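Local structure of pyridoxine 4-oxidase (Mesorhizobium loti, 4HA6) at residues 254-262 and 371-382; 281-289 and 452-460. The protein catalyses the oxidation of pyridoxine at its 4-position with FAD as cofactor, as a member of the GMC oxidoreductase family. One frame throughout, in Å; residues are numbered along the deposited sequence.

Contact 1 (254-262 and 371-382). With FAD (flavin-adenine dinucleotide), chain B.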
loop_
_atom_site.group_PDB
_atom_site.type_symbol
_atom_site.label_atom_id
_atom_site.label_comp_id
_atom_site.label_asym_id
_atom_site.label_seq_id
_atom_site.Cartn_x
_atom_site.Cartn_y
_atom_site.Cartn_z
ATOM N N LEU A 254 -9.291 2.788 -4.079
ATOM C CA LEU A 254 -10.408 3.722 -4.076
ATOM C C LEU A 254 -11.049 3.805 -5.435
ATOM O O LEU A 254 -12.285 3.759 -5.584
ATOM C CB LEU A 254 -9.899 5.104 -3.665
ATOM C CG LEU A 254 -9.470 5.128 -2.205
ATOM C CD1 LEU A 254 -8.479 6.235 -1.967
ATOM C CD2 LEU A 254 -10.682 5.303 -1.329
ATOM N N GLU A 255 -10.208 3.913 -6.452
ATOM C CA GLU A 255 -10.735 4.211 -7.775
ATOM C C GLU A 255 -11.285 2.999 -8.517
ATOM O O GLU A 255 -12.158 3.133 -9.382
ATOM C CB GLU A 255 -9.690 4.979 -8.594
ATOM C CG GLU A 255 -9.440 6.391 -8.057
ATOM C CD GLU A 255 -10.677 7.299 -8.139
ATOM O OE1 GLU A 255 -11.630 6.989 -8.895
ATOM O OE2 GLU A 255 -10.695 8.341 -7.449
ATOM N N SER A 256 -10.799 1.804 -8.196
ATOM C CA SER A 256 -11.424 0.637 -8.809
ATOM C C SER A 256 -12.894 0.456 -8.364
ATOM O O SER A 256 -13.777 0.358 -9.230
ATOM C CB SER A 256 -10.584 -0.628 -8.640
ATOM O OG SER A 256 -9.441 -0.569 -9.470
ATOM N N PRO A 257 -13.169 0.446 -7.035
ATOM C CA PRO A 257 -14.588 0.341 -6.671
ATOM C C PRO A 257 -15.413 1.527 -7.189
ATOM O O PRO A 257 -16.576 1.336 -7.581
ATOM C CB PRO A 257 -14.568 0.326 -5.134
ATOM C CG PRO A 257 -13.255 0.910 -4.734
ATOM C CD PRO A 257 -12.299 0.512 -5.844
ATOM N N ALA A 258 -14.839 2.730 -7.197
ATOM C CA ALA A 258 -15.584 3.892 -7.683
ATOM C C ALA A 258 -15.994 3.717 -9.145
ATOM O O ALA A 258 -17.115 4.057 -9.529
ATOM C CB ALA A 258 -14.778 5.173 -7.505
ATOM N N LEU A 259 -15.079 3.207 -9.967
ATOM C CA LEU A 259 -15.389 3.005 -11.379
ATOM C C LEU A 259 -16.518 2.006 -11.511
ATOM O O LEU A 259 -17.431 2.197 -12.322
ATOM C CB LEU A 259 -14.164 2.506 -12.150
ATOM C CG LEU A 259 -14.422 2.137 -13.615
ATOM C CD1 LEU A 259 -15.136 3.277 -14.378
ATOM C CD2 LEU A 259 -13.120 1.745 -14.302
ATOM N N LEU A 260 -16.459 0.935 -10.724
ATOM C CA LEU A 260 -17.511 -0.084 -10.782
ATOM C C LEU A 260 -18.871 0.509 -10.381
ATOM O O LEU A 260 -19.891 0.265 -11.062
ATOM C CB LEU A 260 -17.143 -1.312 -9.941
ATOM C CG LEU A 260 -15.913 -2.094 -10.435
ATOM C CD1 LEU A 260 -15.472 -3.126 -9.419
ATOM C CD2 LEU A 260 -16.176 -2.762 -11.793
ATOM N N MET A 261 -18.888 1.324 -9.324
ATOM C CA MET A 261 -20.147 1.930 -8.883
ATOM C C MET A 261 -20.709 2.938 -9.903
ATOM O O MET A 261 -21.907 2.906 -10.222
ATOM C CB MET A 261 -20.003 2.536 -7.480
ATOM C CG MET A 261 -19.690 1.501 -6.393
ATOM S SD MET A 261 -19.626 2.219 -4.716
ATOM C CE MET A 261 -17.885 2.688 -4.561
ATOM N N ARG A 262 -19.845 3.807 -10.433
ATOM C CA ARG A 262 -20.231 4.719 -11.524
ATOM C C ARG A 262 -20.835 3.965 -12.718
ATOM O O ARG A 262 -21.648 4.524 -13.453
ATOM C CB ARG A 262 -19.035 5.575 -11.999
ATOM C CG ARG A 262 -18.706 6.775 -11.103
ATOM C CD ARG A 262 -17.732 7.762 -11.770
ATOM N NE ARG A 262 -16.632 7.097 -12.475
ATOM C CZ ARG A 262 -15.436 6.839 -11.942
ATOM N NH1 ARG A 262 -15.166 7.191 -10.689
ATOM N NH2 ARG A 262 -14.503 6.225 -12.662
ATOM N N VAL A 371 -15.888 2.376 1.162
ATOM C CA VAL A 371 -15.851 3.517 0.240
ATOM C C VAL A 371 -17.127 3.458 -0.592
ATOM O O VAL A 371 -17.496 2.387 -1.096
ATOM C CB VAL A 371 -14.657 3.443 -0.735
ATOM C CG1 VAL A 371 -14.490 4.777 -1.464
ATOM C CG2 VAL A 371 -13.382 3.093 -0.002
ATOM N N ARG A 372 -17.801 4.602 -0.724
ATOM C CA ARG A 372 -19.046 4.732 -1.494
ATOM C C ARG A 372 -18.919 5.930 -2.424
ATOM O O ARG A 372 -18.363 6.950 -2.021
ATOM C CB ARG A 372 -20.224 5.043 -0.564
ATOM C CG ARG A 372 -20.754 3.890 0.247
ATOM C CD ARG A 372 -21.880 4.380 1.182
ATOM N NE ARG A 372 -21.379 4.904 2.453
ATOM C CZ ARG A 372 -21.785 6.036 3.024
ATOM N NH1 ARG A 372 -22.701 6.800 2.440
ATOM N NH2 ARG A 372 -21.266 6.412 4.182
ATOM N N ILE A 373 -19.446 5.835 -3.644
ATOM C CA ILE A 373 -19.511 7.025 -4.502
ATOM C C ILE A 373 -20.592 7.952 -3.940
ATOM O O ILE A 373 -21.607 7.464 -3.396
ATOM C CB ILE A 373 -19.855 6.681 -5.972
ATOM C CG1 ILE A 373 -21.116 5.815 -6.057
ATOM C CG2 ILE A 373 -18.674 5.978 -6.671
ATOM C CD1 ILE A 373 -21.675 5.671 -7.484
ATOM N N SER A 374 -20.391 9.269 -4.056
ATOM C CA SER A 374 -21.413 10.233 -3.613
ATOM C C SER A 374 -22.344 10.669 -4.756
ATOM O O SER A 374 -23.426 11.231 -4.526
ATOM C CB SER A 374 -20.763 11.470 -2.962
ATOM O OG SER A 374 -20.034 12.253 -3.912
ATOM N N GLY A 375 -21.928 10.420 -5.991
ATOM C CA GLY A 375 -22.743 10.794 -7.138
ATOM C C GLY A 375 -22.180 10.097 -8.360
ATOM O O GLY A 375 -21.204 9.347 -8.240
ATOM N N PRO A 376 -22.772 10.346 -9.540
ATOM C CA PRO A 376 -22.291 9.659 -10.746
ATOM C C PRO A 376 -21.010 10.268 -11.335
ATOM O O PRO A 376 -20.377 9.617 -12.170
ATOM C CB PRO A 376 -23.446 9.854 -11.752
ATOM C CG PRO A 376 -24.555 10.625 -11.006
ATOM C CD PRO A 376 -23.912 11.244 -9.808
ATOM N N GLU A 377 -20.629 11.484 -10.937
ATOM C CA GLU A 377 -19.620 12.215 -11.726
ATOM C C GLU A 377 -18.181 11.995 -11.272
ATOM O O GLU A 377 -17.928 11.685 -10.102
ATOM C CB GLU A 377 -19.937 13.710 -11.752
ATOM C CG GLU A 377 -21.400 14.020 -12.077
ATOM C CD GLU A 377 -21.810 13.534 -13.458
ATOM O OE1 GLU A 377 -20.926 13.245 -14.290
ATOM O OE2 GLU A 377 -23.028 13.440 -13.716
ATOM N N LEU A 378 -17.235 12.160 -12.195
ATOM C CA LEU A 378 -15.819 12.061 -11.848
ATOM C C LEU A 378 -15.495 13.034 -10.711
ATOM O O LEU A 378 -14.683 12.735 -9.840
ATOM C CB LEU A 378 -14.939 12.354 -13.062
ATOM C CG LEU A 378 -14.940 11.286 -14.150
ATOM C CD1 LEU A 378 -14.207 11.769 -15.395
ATOM C CD2 LEU A 378 -14.327 9.981 -13.628
ATOM N N GLY A 379 -16.166 14.180 -10.695
ATOM C CA GLY A 379 -15.849 15.218 -9.722
ATOM C C GLY A 379 -16.534 15.084 -8.373
ATOM O O GLY A 379 -16.242 15.869 -7.463
ATOM N N ASP A 380 -17.451 14.120 -8.241
ATOM C CA ASP A 380 -18.150 13.894 -6.971
ATOM C C ASP A 380 -17.227 13.139 -6.020
ATOM O O ASP A 380 -16.799 12.015 -6.322
ATOM C CB ASP A 380 -19.414 13.057 -7.192
ATOM C CG ASP A 380 -20.440 13.768 -8.037
ATOM O OD1 ASP A 380 -21.233 13.083 -8.734
ATOM O OD2 ASP A 380 -20.444 15.012 -8.009
ATOM N N ARG A 381 -16.928 13.732 -4.870
ATOM C CA ARG A 381 -15.919 13.147 -3.989
ATOM C C ARG A 381 -16.378 11.825 -3.378
ATOM O O ARG A 381 -17.577 11.602 -3.166
ATOM C CB ARG A 381 -15.497 14.137 -2.902
ATOM C CG ARG A 381 -16.630 14.615 -2.047
ATOM C CD ARG A 381 -16.493 14.097 -0.634
ATOM N NE ARG A 381 -17.722 14.289 0.133
ATOM C CZ ARG A 381 -17.865 13.931 1.404
ATOM N NH1 ARG A 381 -16.849 13.370 2.052
ATOM N NH2 ARG A 381 -19.021 14.133 2.030
ATOM N N LEU A 382 -15.422 10.934 -3.133
ATOM C CA LEU A 382 -15.736 9.652 -2.527
ATOM C C LEU A 382 -16.033 9.827 -1.051
ATOM O O LEU A 382 -15.469 10.709 -0.395
ATOM C CB LEU A 382 -14.590 8.654 -2.715
ATOM C CG LEU A 382 -14.294 8.181 -4.137
ATOM C CD1 LEU A 382 -13.016 7.343 -4.187
ATOM C CD2 LEU A 382 -15.467 7.405 -4.746
HETATM P PA FAD B . -1.904 2.762 -7.558
HETATM O O1A FAD B . -0.411 2.478 -7.641
HETATM O O2A FAD B . -2.380 3.861 -6.650
HETATM O O5B FAD B . -2.410 3.050 -9.068
HETATM C C5B FAD B . -3.687 3.582 -9.405
HETATM C C4B FAD B . -3.487 4.286 -10.739
HETATM O O4B FAD B . -4.693 4.325 -11.509
HETATM C C3B FAD B . -3.055 5.732 -10.529
HETATM O O3B FAD B . -1.963 5.968 -11.433
HETATM C C2B FAD B . -4.281 6.562 -10.904
HETATM O O2B FAD B . -3.907 7.842 -11.443
HETATM C C1B FAD B . -4.978 5.673 -11.929
HETATM N N9A FAD B . -6.463 5.816 -11.992
HETATM C C8A FAD B . -7.314 5.895 -10.946
HETATM N N7A FAD B . -8.598 5.993 -11.386
HETATM C C5A FAD B . -8.586 5.972 -12.739
HETATM C C6A FAD B . -9.600 6.032 -13.825
HETATM N N6A FAD B . -10.938 6.133 -13.540
HETATM N N1A FAD B . -9.151 5.978 -15.111
HETATM C C2A FAD B . -7.839 5.865 -15.406
HETATM N N3A FAD B . -6.875 5.802 -14.459
HETATM C C4A FAD B . -7.175 5.849 -13.130
HETATM N N1 FAD B . 3.892 0.664 -0.042
HETATM C C2 FAD B . 4.991 -0.030 0.308
HETATM O O2 FAD B . 4.975 -1.274 0.180
HETATM N N3 FAD B . 6.089 0.561 0.816
HETATM C C4 FAD B . 6.173 1.891 0.989
HETATM O O4 FAD B . 7.202 2.428 1.477
HETATM C C4X FAD B . 5.003 2.723 0.626
HETATM N N5 FAD B . 4.995 4.062 0.783
HETATM C C5X FAD B . 3.915 4.801 0.423
HETATM C C6 FAD B . 3.922 6.186 0.581
HETATM C C7 FAD B . 2.818 6.944 0.205
HETATM C C7M FAD B . 2.843 8.443 0.379
HETATM C C8 FAD B . 1.619 6.274 -0.372
HETATM C C8M FAD B . 0.424 7.098 -0.771
HETATM C C9 FAD B . 1.602 4.890 -0.537
HETATM C C9A FAD B . 2.711 4.137 -0.149
HETATM N N10 FAD B . 2.703 2.740 -0.306
HETATM C C10 FAD B . 3.836 2.007 0.076
HETATM C "C1'" FAD B . 1.522 2.064 -0.856
HETATM C "C2'" FAD B . 1.717 1.602 -2.291
HETATM O "O2'" FAD B . 2.316 2.649 -3.070
HETATM C "C3'" FAD B . 0.331 1.252 -2.837
HETATM O "O3'" FAD B . -0.298 0.338 -1.924
HETATM C "C4'" FAD B . 0.417 0.632 -4.221
HETATM O "O4'" FAD B . 1.108 1.555 -5.081
HETATM C "C5'" FAD B . -0.973 0.303 -4.775
HETATM O "O5'" FAD B . -0.863 0.148 -6.188
HETATM P P FAD B . -2.185 -0.057 -7.068
HETATM O O1P FAD B . -1.824 -0.579 -8.452
HETATM O O2P FAD B . -3.227 -0.791 -6.249
HETATM O O3P FAD B . -2.738 1.444 -7.186
#

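Contact 2 (281-289 and 452-460)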
loop_
_atom_site.group_PDB
_atom_site.type_symbol
_atom_site.label_atom_id
_atom_site.label_comp_id
_atom_site.label_asym_id
_atom_site.label_seq_id
_atom_site.Cartn_x
_atom_site.Cartn_y
_atom_site.Cartn_z
ATOM N N ASP A 281 -26.199 -5.830 -8.790
ATOM C CA ASP A 281 -26.159 -5.559 -7.353
ATOM C C ASP A 281 -25.063 -6.400 -6.682
ATOM O O ASP A 281 -25.223 -7.601 -6.476
ATOM C CB ASP A 281 -27.537 -5.808 -6.725
ATOM C CG ASP A 281 -27.555 -5.542 -5.229
ATOM O OD1 ASP A 281 -26.660 -4.827 -4.731
ATOM O OD2 ASP A 281 -28.472 -6.039 -4.540
ATOM N N MET A 282 -23.941 -5.769 -6.353
ATOM C CA MET A 282 -22.866 -6.482 -5.667
ATOM C C MET A 282 -22.619 -5.758 -4.348
ATOM O O MET A 282 -21.967 -4.702 -4.311
ATOM C CB MET A 282 -21.596 -6.528 -6.524
ATOM C CG MET A 282 -21.780 -7.163 -7.907
ATOM S SD MET A 282 -20.206 -7.530 -8.747
ATOM C CE MET A 282 -19.562 -8.827 -7.675
ATOM N N PRO A 283 -23.198 -6.293 -3.264
ATOM C CA PRO A 283 -23.188 -5.608 -1.963
ATOM C C PRO A 283 -21.784 -5.372 -1.403
ATOM O O PRO A 283 -21.623 -4.458 -0.613
ATOM C CB PRO A 283 -23.966 -6.563 -1.061
ATOM C CG PRO A 283 -24.954 -7.226 -2.018
ATOM C CD PRO A 283 -24.179 -7.395 -3.310
ATOM N N ASP A 284 -20.793 -6.155 -1.807
ATOM C CA ASP A 284 -19.479 -6.050 -1.167
ATOM C C ASP A 284 -18.491 -5.107 -1.862
ATOM O O ASP A 284 -17.359 -4.942 -1.391
ATOM C CB ASP A 284 -18.861 -7.440 -0.967
ATOM C CG ASP A 284 -19.328 -8.105 0.316
ATOM O OD1 ASP A 284 -20.351 -7.658 0.887
ATOM O OD2 ASP A 284 -18.669 -9.075 0.752
ATOM N N ILE A 285 -18.912 -4.492 -2.971
ATOM C CA ILE A 285 -18.057 -3.515 -3.642
ATOM C C ILE A 285 -17.912 -2.270 -2.788
ATOM O O ILE A 285 -18.912 -1.641 -2.404
ATOM C CB ILE A 285 -18.576 -3.138 -5.053
ATOM C CG1 ILE A 285 -18.273 -4.275 -6.035
ATOM C CG2 ILE A 285 -17.897 -1.844 -5.548
ATOM C CD1 ILE A 285 -18.892 -4.104 -7.413
ATOM N N GLY A 286 -16.670 -1.922 -2.463
ATOM C CA GLY A 286 -16.434 -0.782 -1.598
ATOM C C GLY A 286 -16.316 -1.148 -0.125
ATOM O O GLY A 286 -15.841 -0.329 0.660
ATOM N N ARG A 287 -16.745 -2.354 0.252
ATOM C CA ARG A 287 -16.686 -2.790 1.647
ATOM C C ARG A 287 -15.353 -3.505 1.924
ATOM O O ARG A 287 -14.522 -3.631 1.019
ATOM C CB ARG A 287 -17.887 -3.690 1.972
ATOM C CG ARG A 287 -19.235 -2.966 1.834
ATOM C CD ARG A 287 -20.355 -3.669 2.615
ATOM N NE ARG A 287 -20.072 -3.683 4.050
ATOM C CZ ARG A 287 -20.218 -2.631 4.854
ATOM N NH1 ARG A 287 -20.648 -1.466 4.374
ATOM N NH2 ARG A 287 -19.925 -2.740 6.146
ATOM N N ASN A 288 -15.141 -3.962 3.167
ATOM C CA ASN A 288 -13.883 -4.645 3.539
ATOM C C ASN A 288 -12.671 -3.702 3.444
ATOM O O ASN A 288 -11.523 -4.163 3.378
ATOM C CB ASN A 288 -13.672 -5.927 2.676
ATOM C CG ASN A 288 -12.444 -6.785 3.098
ATOM O OD1 ASN A 288 -11.510 -7.043 2.292
ATOM N ND2 ASN A 288 -12.456 -7.245 4.343
ATOM N N LEU A 289 -12.909 -2.386 3.432
ATOM C CA LEU A 289 -11.796 -1.426 3.333
ATOM C C LEU A 289 -10.879 -1.516 4.549
ATOM O O LEU A 289 -11.341 -1.390 5.694
ATOM C CB LEU A 289 -12.286 0.019 3.186
ATOM C CG LEU A 289 -11.193 1.101 3.376
ATOM C CD1 LEU A 289 -10.219 1.067 2.225
ATOM C CD2 LEU A 289 -11.756 2.531 3.541
ATOM N N ARG A 452 -12.937 -7.303 -2.665
ATOM C CA ARG A 452 -12.260 -8.472 -2.076
ATOM C C ARG A 452 -12.375 -9.752 -2.899
ATOM O O ARG A 452 -13.451 -10.110 -3.428
ATOM C CB ARG A 452 -12.679 -8.726 -0.618
ATOM C CG ARG A 452 -14.050 -9.321 -0.471
ATOM C CD ARG A 452 -14.435 -9.634 0.980
ATOM N NE ARG A 452 -15.835 -10.044 0.974
ATOM C CZ ARG A 452 -16.240 -11.288 0.725
ATOM N NH1 ARG A 452 -15.345 -12.241 0.506
ATOM N NH2 ARG A 452 -17.535 -11.581 0.714
ATOM N N MET A 453 -11.240 -10.415 -3.031
ATOM C CA MET A 453 -11.188 -11.747 -3.596
ATOM C C MET A 453 -11.719 -12.725 -2.560
ATOM O O MET A 453 -11.357 -12.638 -1.377
ATOM C CB MET A 453 -9.737 -12.081 -3.947
ATOM C CG MET A 453 -9.508 -13.525 -4.328
ATOM S SD MET A 453 -7.785 -13.880 -4.753
ATOM C CE MET A 453 -6.958 -13.510 -3.196
ATOM N N GLY A 454 -12.585 -13.650 -2.979
ATOM C CA GLY A 454 -13.101 -14.651 -2.051
ATOM C C GLY A 454 -13.798 -15.792 -2.771
ATOM O O GLY A 454 -14.219 -15.652 -3.930
ATOM N N LYS A 455 -13.928 -16.928 -2.098
ATOM C CA LYS A 455 -14.605 -18.084 -2.695
ATOM C C LYS A 455 -16.115 -18.098 -2.415
ATOM O O LYS A 455 -16.857 -18.900 -2.990
ATOM C CB LYS A 455 -13.978 -19.371 -2.170
ATOM C CG LYS A 455 -14.222 -19.613 -0.682
ATOM C CD LYS A 455 -13.404 -20.835 -0.219
ATOM C CE LYS A 455 -13.732 -21.224 1.205
ATOM N NZ LYS A 455 -13.470 -20.106 2.147
ATOM N N ASP A 456 -16.562 -17.223 -1.521
ATOM C CA ASP A 456 -17.976 -17.166 -1.141
ATOM C C ASP A 456 -18.774 -16.397 -2.201
ATOM O O ASP A 456 -18.191 -15.613 -2.964
ATOM C CB ASP A 456 -18.112 -16.541 0.256
ATOM C CG ASP A 456 -17.501 -15.146 0.334
ATOM O OD1 ASP A 456 -16.266 -15.034 0.184
ATOM O OD2 ASP A 456 -18.251 -14.162 0.559
ATOM N N PRO A 457 -20.101 -16.640 -2.282
ATOM C CA PRO A 457 -20.889 -16.116 -3.412
ATOM C C PRO A 457 -20.878 -14.602 -3.543
ATOM O O PRO A 457 -20.946 -14.119 -4.680
ATOM C CB PRO A 457 -22.312 -16.594 -3.105
ATOM C CG PRO A 457 -22.123 -17.840 -2.293
ATOM C CD PRO A 457 -20.902 -17.549 -1.434
ATOM N N ASP A 458 -20.787 -13.868 -2.432
ATOM C CA ASP A 458 -20.815 -12.406 -2.520
ATOM C C ASP A 458 -19.448 -11.690 -2.517
ATOM O O ASP A 458 -19.389 -10.467 -2.412
ATOM C CB ASP A 458 -21.754 -11.819 -1.461
ATOM C CG ASP A 458 -23.208 -11.854 -1.897
ATOM O OD1 ASP A 458 -23.488 -11.554 -3.078
ATOM O OD2 ASP A 458 -24.063 -12.191 -1.060
ATOM N N ALA A 459 -18.359 -12.450 -2.649
ATOM C CA ALA A 459 -17.039 -11.863 -2.885
ATOM C C ALA A 459 -17.090 -11.072 -4.189
ATOM O O ALA A 459 -17.899 -11.389 -5.074
ATOM C CB ALA A 459 -15.986 -12.952 -2.990
ATOM N N VAL A 460 -16.242 -10.055 -4.328
ATOM C CA VAL A 460 -16.254 -9.266 -5.568
ATOM C C VAL A 460 -15.550 -9.959 -6.724
ATOM O O VAL A 460 -16.080 -9.981 -7.855
ATOM C CB VAL A 460 -15.750 -7.843 -5.367
ATOM C CG1 VAL A 460 -15.776 -7.055 -6.706
ATOM C CG2 VAL A 460 -16.614 -7.148 -4.337
HETATM O O HOH W 1 -14.906 -5.939 -0.842
HETATM O O HOH W 2 -20.784 -8.462 -3.603
#

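Contact 1 (254-262 and 371-382)
Ala-258 of the helix and Ile-373 of segment 371-382 bring their CA atoms to 5.9 Å, and Arg-262 and Pro-376 theirs to 5.4 Å: the chain from Val-371 to Pro-376 runs along the helix, then turns back through the type I turn Glu-377 to Asp-380, so that Leu-382 returns to the helix. Side chains pack on side chains and on carbonyls. Met-261 and Ile-373 lie alongside one another, pointing opposite ways, with Ile-373 CD1 3.6 Å from Met-261 CB; the bend at chi3 (-90°) of Met-261 carries its CE to 3.5 Å from Val-371 O. Leu-382 straddles the helix side, CD2 meeting Ala-258 CB at 3.6 Å and CD1 facing Leu-254 CB, while Leu-254 CD2 rests against both methyls of Val-371, the two side chains at about a right angle.

Arg-262 CD passes Pro-376 O at 3.3 Å, and the bend at chi3 (-42°) beyond it turns the guanidinium under Leu-378 CD2, 3.7 Å above the centre of one face. NE is held by the carbonyl of Arg-219, and the link to Glu-255 is long. Shortening this side chain to an alanine is likely to leave Leu-378 CD2 without the flat face it rests on, and the Arg-219 carbonyl without this donor. Glu-255 CB lies 3.2 Å from FAD N7A, its OE2 hydrogen-bonded to Tyr-60 OH. The apolar seam thus joins helix to loop, while Glu-255 and Arg-262 line the adenine end of the FAD pocket.

Contact 2 (281-289 and 452-460)
Asp-284 OD2 takes two hydrogen bonds from one arginine: Arg-452 NH2 at 2.8 Å and Arg-452 NE at 3.0 Å. Both come from the side-on edge of the guanidinium and end on the same oxygen, which lies close to the guanidinium plane. The carboxylate is turned 66° from that plane, and the bonds are bent, the one from NH2 having an N-H...O angle of 147°. The other grip of Arg-452 is end-on: NH1 reaches Asp-456 OD1 and NH2 reaches Asp-456 OD2 at 2.7 Å, each on a syn lone pair and nearly straight. NH2 therefore serves both carboxylates, and three residues form one salt-bridge network.

The arginine chain is extended from CG to NE after a first torsion of 75° that sets CG between the backbone N and the carbonyl carbon. Its aliphatic part crosses Asn-288 at about a right angle, and Ala-459 CA sits above one guanidinium face, toward its rim. Beside the polar cluster, Val-460 CG2 packs on Ile-285 CG1 at 3.7 Å, and the Met-282 chain bends at its end to bring CE to 3.7 Å from Val-460 O.

Two waters join the backbones. One accepts from Arg-452 N and lies within bonding distance of the carbonyls of Asp-284 and Arg-287; the other accepts from Asp-284 N and donates to Asp-458 O at 2.7 Å. Asp-284 stands in overlapping turns, type I from Met-282 to Ile-285 and type II from Asp-284 to Arg-287, the latter with Gly-286 at a positive phi. Charge, water and a small apolar patch thus join the stretch leading into strand 293-302 to the loop between strands 441-443 and 473-475; the positive charge of Arg-452 probably eases the proximity of the Asp-284 and Asp-456 carboxylates.

How the contacts relate
The two contacts lie side by side, their centres 16 Å apart, and their segments alternate along the chain. Segment 281-289 of contact 2 meets both segments of contact 1: Gly-286 O receives a probable hydrogen bond from Val-371 N at 2.8 Å, and Ile-285 CG2 packs on helix 252-262, 3.9 Å from Met-261 CG and 4.0 Å from Pro-257 CB. A further touch joins Leu-289 CD2 to Val-371 CG2. Contact 1 borders the adenine of FAD directly, whereas in contact 2 the side chain of Ile-285 is about 13 Å from the cofactor. The bound pyridoxamine lies about 14 Å from the Leu-254 side chain of contact 1.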